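Local atomic coordinates of insecticidal crystal protein Cry7Cal (Bacillus thuringiensis, PDB entry 5ZI1), a protein that is an insecticidal delta-endotoxin active against the locust Locusta migratoria manilensis, probably acting through binding to a receptor. Residues 536-541 against 576-581. Numbering follows the deposited sequence.
Sequences MSFSGI and SMLYII
S537 and Y579 form the hydrogen-bonded pair of this antiparallel ladder: S537 N gives to Y579 O (3.0 Å), and Y579 N gives to S537 O (2.7 Å). M536–I580 and F538–L578 are the flanking non-hydrogen-bonded pairs. One step on, S539 N reaches M577 O at 3.0 Å, but the returning bond comes from a side chain: M577 N donates to S539 OG (2.8 Å). With OG anti to its carbonyl carbon (chi1 -71°), S539 holds the hydroxyl against the strand and carries the pairing past residue 538, where the chain enters the type II turn 538-541. A water bonded to both S539 OG (2.9 Å) and Y579 OH joins the two hydroxyls on the Y579 face. There S537 CB packs on Y579 CB, while S537 OG turns to D544.

M536, F538, L578 and I580 put apolar side chains on the other face. M577 O lies over one face of the F538 ring, displaced toward its rim; F538 CE2 and CZ meet S576 CB obliquely. The F538 and L578 side chains cross at about a right angle, F538 CD1 to L578 CB 3.9 Å. The extended start of M536 (chi1 -162°, chi2 179°) lays CG by I580 CD1 and SD against L578 CD1 (3.8 Å); the bend at chi3 brings CE near I580 CD1 too.

Both strands belong to one antiparallel sheet of the third, C-terminal domain of the toxin fragment, a beta sandwich. Strand 508-513 pairs with 575-580 on its far side, and 545-547 with 534-538. M536, F538 and L578 face the second sheet, meeting V524 and V526 of strand 521-530 and L562 and M564 of strand 560-571.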
ATOM      1  N   MET A 536     -14.198  12.565 -21.791  1.00 51.97           N
ATOM      2  CA  MET A 536     -13.629  13.034 -20.538  1.00 54.92           C
ATOM      3  C   MET A 536     -12.990  14.405 -20.749  1.00 55.34           C
ATOM      4  O   MET A 536     -12.662  14.791 -21.873  1.00 56.58           O
ATOM      5  CB  MET A 536     -12.593  12.018 -20.009  1.00 51.89           C
ATOM      6  CG  MET A 536     -12.238  12.144 -18.528  1.00 55.25           C
ATOM      7  SD  MET A 536     -11.026  10.902 -17.973  1.00 56.54           S
ATOM      8  CE  MET A 536     -11.999   9.393 -18.137  1.00 53.26           C
ATOM      9  N   SER A 537     -12.800  15.140 -19.655  1.00 54.03           N
ATOM     10  CA  SER A 537     -12.211  16.468 -19.727  1.00 53.78           C
ATOM     11  C   SER A 537     -11.518  16.796 -18.410  1.00 59.32           C
ATOM     12  O   SER A 537     -11.919  16.316 -17.342  1.00 53.81           O
ATOM     13  CB  SER A 537     -13.266  17.533 -20.035  1.00 54.84           C
ATOM     14  OG  SER A 537     -12.701  18.829 -19.972  1.00 58.13           O
ATOM     15  N   PHE A 538     -10.485  17.639 -18.489  1.00 55.16           N
ATOM     16  CA  PHE A 538      -9.697  17.969 -17.314  1.00 57.23           C
ATOM     17  C   PHE A 538      -9.310  19.443 -17.357  1.00 60.91           C
ATOM     18  O   PHE A 538      -9.099  20.014 -18.431  1.00 59.35           O
ATOM     19  CB  PHE A 538      -8.454  17.073 -17.212  1.00 56.19           C
ATOM     20  CG  PHE A 538      -7.845  17.042 -15.842  1.00 56.40           C
ATOM     21  CD1 PHE A 538      -8.304  16.149 -14.885  1.00 57.88           C
ATOM     22  CD2 PHE A 538      -6.823  17.910 -15.504  1.00 54.40           C
ATOM     23  CE1 PHE A 538      -7.753  16.122 -13.617  1.00 55.64           C
ATOM     24  CE2 PHE A 538      -6.267  17.888 -14.240  1.00 55.95           C
ATOM     25  CZ  PHE A 538      -6.731  16.994 -13.297  1.00 55.31           C
ATOM     26  N   SER A 539      -9.243  20.062 -16.175  1.00 56.19           N
ATOM     27  CA  SER A 539      -8.927  21.481 -16.090  1.00 54.74           C
ATOM     28  C   SER A 539      -7.624  21.774 -16.810  1.00 57.98           C
ATOM     29  O   SER A 539      -6.717  20.941 -16.858  1.00 60.05           O
ATOM     30  CB  SER A 539      -8.805  21.929 -14.634  1.00 53.78           C
ATOM     31  OG  SER A 539     -10.070  21.936 -13.999  1.00 56.40           O
ATOM     32  N   GLY A 540      -7.535  22.971 -17.377  1.00 62.24           N
ATOM     33  CA  GLY A 540      -6.311  23.407 -18.010  1.00 61.00           C
ATOM     34  C   GLY A 540      -6.055  22.821 -19.376  1.00 58.46           C
ATOM     35  O   GLY A 540      -5.053  23.175 -20.009  1.00 61.53           O
ATOM     36  N   ILE A 541      -6.905  21.917 -19.842  1.00 55.27           N
ATOM     37  CA  ILE A 541      -6.751  21.303 -21.151  1.00 54.70           C
ATOM     38  C   ILE A 541      -7.977  21.640 -21.973  1.00 55.96           C
ATOM     39  O   ILE A 541      -9.111  21.411 -21.535  1.00 54.95           O
ATOM     40  CB  ILE A 541      -6.544  19.789 -21.053  1.00 57.67           C
ATOM     41  CG1 ILE A 541      -5.179  19.539 -20.426  1.00 51.50           C
ATOM     42  CG2 ILE A 541      -6.629  19.159 -22.447  1.00 59.08           C
ATOM     43  CD1 ILE A 541      -4.991  18.182 -19.954  1.00 56.26           C
ATOM     44  N   SER A 576      -7.874  21.742 -10.035  1.00 56.59           N
ATOM     45  CA  SER A 576      -8.141  20.925 -11.212  1.00 51.60           C
ATOM     46  C   SER A 576      -9.348  20.036 -10.987  1.00 55.46           C
ATOM     47  O   SER A 576      -9.512  19.446  -9.912  1.00 56.51           O
ATOM     48  CB  SER A 576      -6.956  20.039 -11.580  1.00 50.79           C
ATOM     49  OG  SER A 576      -5.869  20.803 -12.051  1.00 51.64           O
ATOM     50  N   MET A 577     -10.168  19.928 -12.028  1.00 52.44           N
ATOM     51  CA  MET A 577     -11.386  19.147 -12.013  1.00 53.48           C
ATOM     52  C   MET A 577     -11.328  18.141 -13.144  1.00 58.24           C
ATOM     53  O   MET A 577     -10.835  18.456 -14.232  1.00 54.74           O
ATOM     54  CB  MET A 577     -12.621  20.040 -12.161  1.00 53.39           C
ATOM     55  CG  MET A 577     -13.315  20.341 -10.842  1.00 63.97           C
ATOM     56  SD  MET A 577     -13.225  22.051 -10.290  1.00 72.00           S
ATOM     57  CE  MET A 577     -11.514  22.451 -10.601  1.00 53.15           C
ATOM     58  N   LEU A 578     -11.789  16.921 -12.870  1.00 56.20           N
ATOM     59  CA  LEU A 578     -12.024  15.934 -13.912  1.00 52.95           C
ATOM     60  C   LEU A 578     -13.512  15.922 -14.202  1.00 53.57           C
ATOM     61  O   LEU A 578     -14.330  16.024 -13.282  1.00 53.80           O
ATOM     62  CB  LEU A 578     -11.557  14.531 -13.509  1.00 53.83           C
ATOM     63  CG  LEU A 578     -11.619  13.487 -14.641  1.00 51.76           C
ATOM     64  CD1 LEU A 578     -10.353  12.649 -14.691  1.00 49.45           C
ATOM     65  CD2 LEU A 578     -12.834  12.590 -14.537  1.00 50.60           C
ATOM     66  N   TYR A 579     -13.856  15.820 -15.484  1.00 53.54           N
ATOM     67  CA  TYR A 579     -15.238  15.864 -15.923  1.00 51.57           C
ATOM     68  C   TYR A 579     -15.536  14.652 -16.787  1.00 52.71           C
ATOM     69  O   TYR A 579     -14.667  14.149 -17.498  1.00 53.81           O
ATOM     70  CB  TYR A 579     -15.544  17.131 -16.740  1.00 51.75           C
ATOM     71  CG  TYR A 579     -15.222  18.438 -16.070  1.00 47.35           C
ATOM     72  CD1 TYR A 579     -13.946  18.956 -16.108  1.00 51.26           C
ATOM     73  CD2 TYR A 579     -16.207  19.171 -15.430  1.00 50.05           C
ATOM     74  CE1 TYR A 579     -13.646  20.160 -15.507  1.00 53.22           C
ATOM     75  CE2 TYR A 579     -15.919  20.382 -14.820  1.00 53.21           C
ATOM     76  CZ  TYR A 579     -14.635  20.872 -14.865  1.00 55.66           C
ATOM     77  OH  TYR A 579     -14.327  22.077 -14.270  1.00 58.14           O
ATOM     78  N   ILE A 580     -16.781  14.201 -16.721  1.00 52.77           N
ATOM     79  CA  ILE A 580     -17.352  13.270 -17.676  1.00 49.76           C
ATOM     80  C   ILE A 580     -18.469  14.021 -18.370  1.00 56.88           C
ATOM     81  O   ILE A 580     -19.406  14.483 -17.711  1.00 58.91           O
ATOM     82  CB  ILE A 580     -17.895  12.001 -17.005  1.00 50.72           C
ATOM     83  CG1 ILE A 580     -16.774  11.209 -16.328  1.00 54.78           C
ATOM     84  CG2 ILE A 580     -18.639  11.139 -18.022  1.00 48.15           C
ATOM     85  CD1 ILE A 580     -15.733  10.686 -17.287  1.00 59.30           C
ATOM     86  N   ILE A 581     -18.382  14.143 -19.692  1.00 56.43           N
ATOM     87  CA  ILE A 581     -19.390  14.869 -20.456  1.00 53.21           C
ATOM     88  C   ILE A 581     -20.579  13.925 -20.602  1.00 58.86           C
ATOM     89  O   ILE A 581     -20.582  13.045 -21.472  1.00 61.85           O
ATOM     90  CB  ILE A 581     -18.853  15.338 -21.811  1.00 54.98           C
ATOM     91  CG1 ILE A 581     -17.491  16.014 -21.629  1.00 52.45           C
ATOM     92  CG2 ILE A 581     -19.837  16.287 -22.490  1.00 49.59           C
ATOM     93  CD1 ILE A 581     -17.490  17.138 -20.608  1.00 47.10           C
TER
HETATM   94  O   HOH W   1     -12.163  23.586 -15.050  1.00 57.44           O